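Local coordinates for protein aclacinomycin-N/aclacinomycin-A oxidase (Streptomyces galilaeus, PDB 2IPI) that oxidises the terminal sugar of aclacinomycins N and A in two successive steps of antibiotic biosynthesis, using a bicovalently bound FAD and molecular oxygen, at residues W140-P145 with Q239-A244; K243-T248 with E342-A347. All coordinates share one frame; numbering follows the deposited sequence.

Interactions 1 and 2 follow one another along a single connection, the loop from strand 221-227 to strand 248-256, and share Lys-243 and Ala-244. Their centres lie about 12 Å apart. Interaction 1 holds the loop to residues 140-145, just after helix 129-140 in the FAD-binding region; interaction 2 joins its end to residues 342-347, where edge strand 336-342 gives way to helix 344-348. The contacts also meet directly, Thr-143 OG1 packing 3.1 Å from Trp-344 CH2. The chain passing from the five-stranded sheet of the FAD-binding region to the seven-stranded antiparallel sheet is thus held first to a loop of the FAD-binding region and then to the latter sheet's edge strand and the helix after it.

Interaction 1. Residues W140-P145 with Q239-A244; sequences WGVTIP and QLLPKA
Val-142 and Lys-243 come within 4.0 Å at their CA atoms and form a single isolated beta bridge, not a continuing sheet, between two loops: the one that leaves helix 129-140 in the FAD-binding PCMH-type region and the one that leads on to strand 248-256. The evidence is a backbone bond on the Gly-141 side of the bridge, where Ala-244 N donates to Gly-141 O over 3.0 Å at an N-H...O angle of 157°. Thr-143 N also donates to Pro-242 O, but that oxygen lies too close to Val-142 CG1 in the model, so this bond is less certain. Gly-141, the first residue beyond the helix, has a positive phi as the chain turns into the bridge.

The side chain of Lys-243 can be traced outward from its CB, which sits 3.7 Å from Gly-141 O; CG comes closer still, 3.0 Å from the same oxygen. The bend at chi2 (78°) sets Lys-243 CD beside Val-142, 3.5 Å from CG2 of that residue; chi3 and chi4 bend CE and NZ beyond it on this exposed residue. The other Val-142 branch, CG1, is anti to its backbone N (chi1 177°) and is thereby directed at Leu-241, though its close approach to Leu-241 CB shares the uncertainty of the Pro-242 O contact. Further along, Ile-144 CG2 makes a looser apolar contact with Leu-241 CD1 at 4.3 Å. Arg-169 NH1 binds Lys-243 O from outside the pair, and the loop beyond Pro-145 runs on to Cys-149, one of the two residues covalently linked to FAD. On the residue after Lys-243, the methyl CB of Ala-244 lies 3.5 Å from Thr-143 OG1.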
loop_
_atom_site.group_PDB
_atom_site.type_symbol
_atom_site.label_atom_id
_atom_site.label_comp_id
_atom_site.label_asym_id
_atom_site.label_seq_id
_atom_site.Cartn_x
_atom_site.Cartn_y
_atom_site.Cartn_z
ATOM N N TRP A 140 24.044 -7.016 -1.736
ATOM C CA TRP A 140 24.277 -6.374 -3.023
ATOM C C TRP A 140 24.208 -4.856 -2.971
ATOM O O TRP A 140 24.517 -4.201 -3.970
ATOM C CB TRP A 140 23.254 -6.884 -4.076
ATOM C CG TRP A 140 23.231 -8.371 -4.210
ATOM C CD1 TRP A 140 24.125 -9.130 -4.931
ATOM C CD2 TRP A 140 22.301 -9.292 -3.631
ATOM N NE1 TRP A 140 23.794 -10.465 -4.827
ATOM C CE2 TRP A 140 22.682 -10.594 -4.039
ATOM C CE3 TRP A 140 21.176 -9.176 -2.811
ATOM C CZ2 TRP A 140 21.985 -11.735 -3.654
ATOM C CZ3 TRP A 140 20.486 -10.310 -2.427
ATOM C CH2 TRP A 140 20.889 -11.588 -2.848
ATOM N N GLY A 141 23.787 -4.218 -1.887
ATOM C CA GLY A 141 23.742 -2.759 -1.848
ATOM C C GLY A 141 22.594 -2.138 -2.593
ATOM O O GLY A 141 22.541 -0.997 -3.066
ATOM N N VAL A 142 21.533 -2.924 -2.759
ATOM C CA VAL A 142 20.436 -2.507 -3.634
ATOM C C VAL A 142 19.125 -2.489 -2.861
ATOM O O VAL A 142 19.158 -2.812 -1.668
ATOM C CB VAL A 142 20.489 -3.498 -4.799
ATOM C CG1 VAL A 142 19.404 -3.322 -5.802
ATOM C CG2 VAL A 142 21.825 -3.365 -5.555
ATOM N N THR A 143 17.989 -2.132 -3.461
ATOM C CA THR A 143 16.668 -2.215 -2.847
ATOM C C THR A 143 15.542 -2.229 -3.884
ATOM O O THR A 143 15.801 -2.168 -5.076
ATOM C CB THR A 143 16.398 -1.016 -1.916
ATOM O OG1 THR A 143 17.615 -0.582 -1.297
ATOM C CG2 THR A 143 15.468 -1.422 -0.793
ATOM N N ILE A 144 14.301 -2.248 -3.406
ATOM C CA ILE A 144 13.102 -2.001 -4.182
ATOM C C ILE A 144 12.310 -0.841 -3.576
ATOM O O ILE A 144 12.312 -0.665 -2.350
ATOM C CB ILE A 144 12.208 -3.249 -4.268
ATOM C CG1 ILE A 144 11.898 -3.955 -2.949
ATOM C CG2 ILE A 144 12.792 -4.221 -5.292
ATOM C CD1 ILE A 144 10.891 -5.082 -3.099
ATOM N N PRO A 145 11.649 -0.025 -4.393
ATOM C CA PRO A 145 10.821 1.071 -3.856
ATOM C C PRO A 145 9.490 0.612 -3.266
ATOM O O PRO A 145 8.417 0.919 -3.792
ATOM C CB PRO A 145 10.558 1.942 -5.092
ATOM C CG PRO A 145 10.711 1.025 -6.252
ATOM C CD PRO A 145 11.667 -0.050 -5.861
ATOM N N GLN A 239 23.744 -4.240 -9.945
ATOM C CA GLN A 239 23.349 -3.222 -10.911
ATOM C C GLN A 239 22.033 -3.620 -11.586
ATOM O O GLN A 239 21.696 -3.034 -12.618
ATOM C CB GLN A 239 24.395 -3.005 -11.990
ATOM C CG GLN A 239 25.723 -2.420 -11.539
ATOM C CD GLN A 239 26.483 -1.871 -12.728
ATOM O OE1 GLN A 239 26.205 -0.794 -13.260
ATOM N NE2 GLN A 239 27.477 -2.650 -13.163
ATOM N N LEU A 240 21.339 -4.584 -10.988
ATOM C CA LEU A 240 20.102 -5.090 -11.600
ATOM C C LEU A 240 18.871 -4.539 -10.908
ATOM O O LEU A 240 17.739 -4.764 -11.364
ATOM C CB LEU A 240 20.082 -6.628 -11.629
ATOM C CG LEU A 240 21.035 -7.265 -12.650
ATOM C CD1 LEU A 240 20.776 -8.751 -12.818
ATOM C CD2 LEU A 240 20.953 -6.541 -13.988
ATOM N N LEU A 241 19.042 -3.816 -9.805
ATOM C CA LEU A 241 17.920 -3.099 -9.182
ATOM C C LEU A 241 18.494 -1.807 -8.582
ATOM O O LEU A 241 19.722 -1.739 -8.418
ATOM C CB LEU A 241 17.185 -3.901 -8.130
ATOM C CG LEU A 241 16.468 -5.211 -8.364
ATOM C CD1 LEU A 241 16.320 -6.009 -7.084
ATOM C CD2 LEU A 241 15.097 -4.858 -8.923
ATOM N N PRO A 242 17.691 -0.812 -8.245
ATOM C CA PRO A 242 18.234 0.449 -7.715
ATOM C C PRO A 242 19.071 0.232 -6.464
ATOM O O PRO A 242 18.796 -0.601 -5.600
ATOM C CB PRO A 242 16.975 1.261 -7.394
ATOM C CG PRO A 242 15.996 0.740 -8.417
ATOM C CD PRO A 242 16.205 -0.762 -8.305
ATOM N N LYS A 243 20.127 1.051 -6.381
ATOM C CA LYS A 243 21.022 1.057 -5.247
ATOM C C LYS A 243 20.494 1.889 -4.086
ATOM O O LYS A 243 19.962 2.970 -4.309
ATOM C CB LYS A 243 22.394 1.629 -5.641
ATOM C CG LYS A 243 23.512 0.627 -5.373
ATOM C CD LYS A 243 23.533 -0.415 -6.484
ATOM C CE LYS A 243 24.665 -0.117 -7.465
ATOM N NZ LYS A 243 25.887 -0.884 -7.079
ATOM N N ALA A 244 20.662 1.383 -2.871
ATOM C CA ALA A 244 20.222 2.100 -1.685
ATOM C C ALA A 244 20.910 3.461 -1.593
ATOM O O ALA A 244 22.025 3.618 -2.085
ATOM C CB ALA A 244 20.465 1.294 -0.413
#

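Interaction 2. Residues K243-T248 with E342-A347; sequences KAPTST and EPWLRA
Thr-248 and Glu-342 face each other as an antiparallel hydrogen-bonded pair, their CA atoms 5.4 Å apart: Thr-248 N donates to Glu-342 O over 2.9 Å with an N-H...O angle of 179°, and Glu-342 N returns a bond to Thr-248 O at 3.1 Å.

Trp-344 carries most of the side-chain contact. With CG anti to the backbone N (chi1 -178°), its indole extends along the chain that precedes Thr-248, and two neighbouring residues lie over one face of it. Pro-245 CD stands 3.4 Å from the centroid of the five-membered ring, and Ala-244 CB 3.8 Å from that of the six-membered ring. Both lie within 20° of the ring normal, the geometry of CH-pi contacts. Pro-245 CG follows its CD toward CD1 of the indole, with CB a little farther off. Thr-248 approaches the same ring obliquely, its OG1 3.5 Å from Trp-344 CD1, while its CB meets the methyl of Ala-347 at 3.9 Å. Tyr-137, from helix 129-140, also meets the Trp-344 ring, the two planes inclined to each other.

Where the helix starts, one water lies between the two segments, accepting from Trp-344 N, and so supplies a partner for an N-H of the first turn; its link to Thr-246 O is unusually short in the model and so doubtful in detail. Pro-343 holds the N-cap position, and its O accepts the i+4 bond from Ala-347 N. The contact is thus a strand-to-helix junction at the margin of an antiparallel sheet: edge strand 336-342 pairs with strand 248-256 up to Glu-342, then turns through Pro-343 into helix 344-348.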
loop_
_atom_site.group_PDB
_atom_site.type_symbol
_atom_site.label_atom_id
_atom_site.label_comp_id
_atom_site.label_asym_id
_atom_site.label_seq_id
_atom_site.Cartn_x
_atom_site.Cartn_y
_atom_site.Cartn_z
ATOM N N LYS A 243 20.127 1.051 -6.381
ATOM C CA LYS A 243 21.022 1.057 -5.247
ATOM C C LYS A 243 20.494 1.889 -4.086
ATOM O O LYS A 243 19.962 2.970 -4.309
ATOM C CB LYS A 243 22.394 1.629 -5.641
ATOM C CG LYS A 243 23.512 0.627 -5.373
ATOM C CD LYS A 243 23.533 -0.415 -6.484
ATOM C CE LYS A 243 24.665 -0.117 -7.465
ATOM N NZ LYS A 243 25.887 -0.884 -7.079
ATOM N N ALA A 244 20.662 1.383 -2.871
ATOM C CA ALA A 244 20.222 2.100 -1.685
ATOM C C ALA A 244 20.910 3.461 -1.593
ATOM O O ALA A 244 22.025 3.618 -2.085
ATOM C CB ALA A 244 20.465 1.294 -0.413
ATOM N N PRO A 245 20.237 4.439 -0.991
ATOM C CA PRO A 245 20.839 5.751 -0.739
ATOM C C PRO A 245 22.066 5.633 0.152
ATOM O O PRO A 245 22.184 4.685 0.920
ATOM C CB PRO A 245 19.752 6.521 0.025
ATOM C CG PRO A 245 18.504 5.883 -0.500
ATOM C CD PRO A 245 18.842 4.402 -0.536
ATOM N N THR A 246 22.946 6.614 0.038
ATOM C CA THR A 246 24.148 6.688 0.874
ATOM C C THR A 246 23.787 6.702 2.351
ATOM O O THR A 246 24.373 6.059 3.216
ATOM C CB THR A 246 24.962 7.954 0.541
ATOM O OG1 THR A 246 25.393 7.924 -0.812
ATOM C CG2 THR A 246 26.205 7.975 1.429
ATOM N N SER A 247 22.748 7.484 2.640
ATOM C CA SER A 247 22.208 7.675 3.974
ATOM C C SER A 247 20.844 8.355 3.893
ATOM O O SER A 247 20.425 8.749 2.799
ATOM C CB SER A 247 23.158 8.540 4.822
ATOM O OG SER A 247 23.418 9.753 4.124
ATOM N N THR A 248 20.176 8.496 5.020
ATOM C CA THR A 248 18.884 9.163 5.097
ATOM C C THR A 248 18.973 10.409 5.978
ATOM O O THR A 248 19.134 10.291 7.198
ATOM C CB THR A 248 17.789 8.243 5.682
ATOM O OG1 THR A 248 17.603 7.079 4.866
ATOM C CG2 THR A 248 16.440 8.955 5.741
ATOM N N GLU A 342 21.102 9.422 9.374
ATOM C CA GLU A 342 21.277 8.053 9.809
ATOM C C GLU A 342 21.572 7.112 8.647
ATOM O O GLU A 342 21.305 7.433 7.501
ATOM C CB GLU A 342 20.004 7.629 10.567
ATOM C CG GLU A 342 19.983 8.166 11.989
ATOM C CD GLU A 342 20.504 7.220 13.048
ATOM O OE1 GLU A 342 21.648 6.727 13.008
ATOM O OE2 GLU A 342 19.756 6.958 14.019
ATOM N N PRO A 343 22.136 5.953 8.937
ATOM C CA PRO A 343 22.381 4.988 7.861
ATOM C C PRO A 343 21.056 4.558 7.238
ATOM O O PRO A 343 20.052 4.380 7.939
ATOM C CB PRO A 343 23.069 3.824 8.564
ATOM C CG PRO A 343 23.570 4.388 9.856
ATOM C CD PRO A 343 22.591 5.460 10.241
ATOM N N TRP A 344 21.077 4.411 5.912
ATOM C CA TRP A 344 19.850 4.059 5.205
ATOM C C TRP A 344 19.144 2.835 5.778
ATOM O O TRP A 344 17.918 2.877 5.976
ATOM C CB TRP A 344 20.128 3.848 3.699
ATOM C CG TRP A 344 18.827 3.531 3.005
ATOM C CD1 TRP A 344 17.843 4.383 2.604
ATOM C CD2 TRP A 344 18.392 2.211 2.641
ATOM N NE1 TRP A 344 16.826 3.683 2.011
ATOM C CE2 TRP A 344 17.134 2.345 2.022
ATOM C CE3 TRP A 344 18.971 0.950 2.795
ATOM C CZ2 TRP A 344 16.438 1.231 1.547
ATOM C CZ3 TRP A 344 18.281 -0.152 2.328
ATOM C CH2 TRP A 344 17.034 0.010 1.717
ATOM N N LEU A 345 19.824 1.730 6.053
ATOM C CA LEU A 345 19.080 0.566 6.542
ATOM C C LEU A 345 18.520 0.803 7.942
ATOM O O LEU A 345 17.375 0.497 8.253
ATOM C CB LEU A 345 19.923 -0.719 6.538
ATOM C CG LEU A 345 19.073 -1.945 6.959
ATOM C CD1 LEU A 345 18.095 -2.282 5.840
ATOM C CD2 LEU A 345 19.928 -3.144 7.311
ATOM N N ARG A 346 19.349 1.378 8.808
ATOM C CA ARG A 346 18.913 1.655 10.178
ATOM C C ARG A 346 17.658 2.510 10.173
ATOM O O ARG A 346 16.676 2.201 10.855
ATOM C CB ARG A 346 20.045 2.349 10.941
ATOM C CG ARG A 346 19.605 3.056 12.213
ATOM C CD ARG A 346 20.666 3.109 13.289
ATOM N NE ARG A 346 20.239 2.472 14.530
ATOM C CZ ARG A 346 20.777 2.625 15.725
ATOM N NH1 ARG A 346 21.823 3.418 15.946
ATOM N NH2 ARG A 346 20.280 1.970 16.772
ATOM N N ALA A 347 17.690 3.589 9.400
ATOM C CA ALA A 347 16.553 4.505 9.347
ATOM C C ALA A 347 15.308 3.789 8.820
ATOM O O ALA A 347 14.204 3.962 9.333
ATOM C CB ALA A 347 16.920 5.713 8.496
HETATM O O HOH W 1 23.909 4.573 5.168
#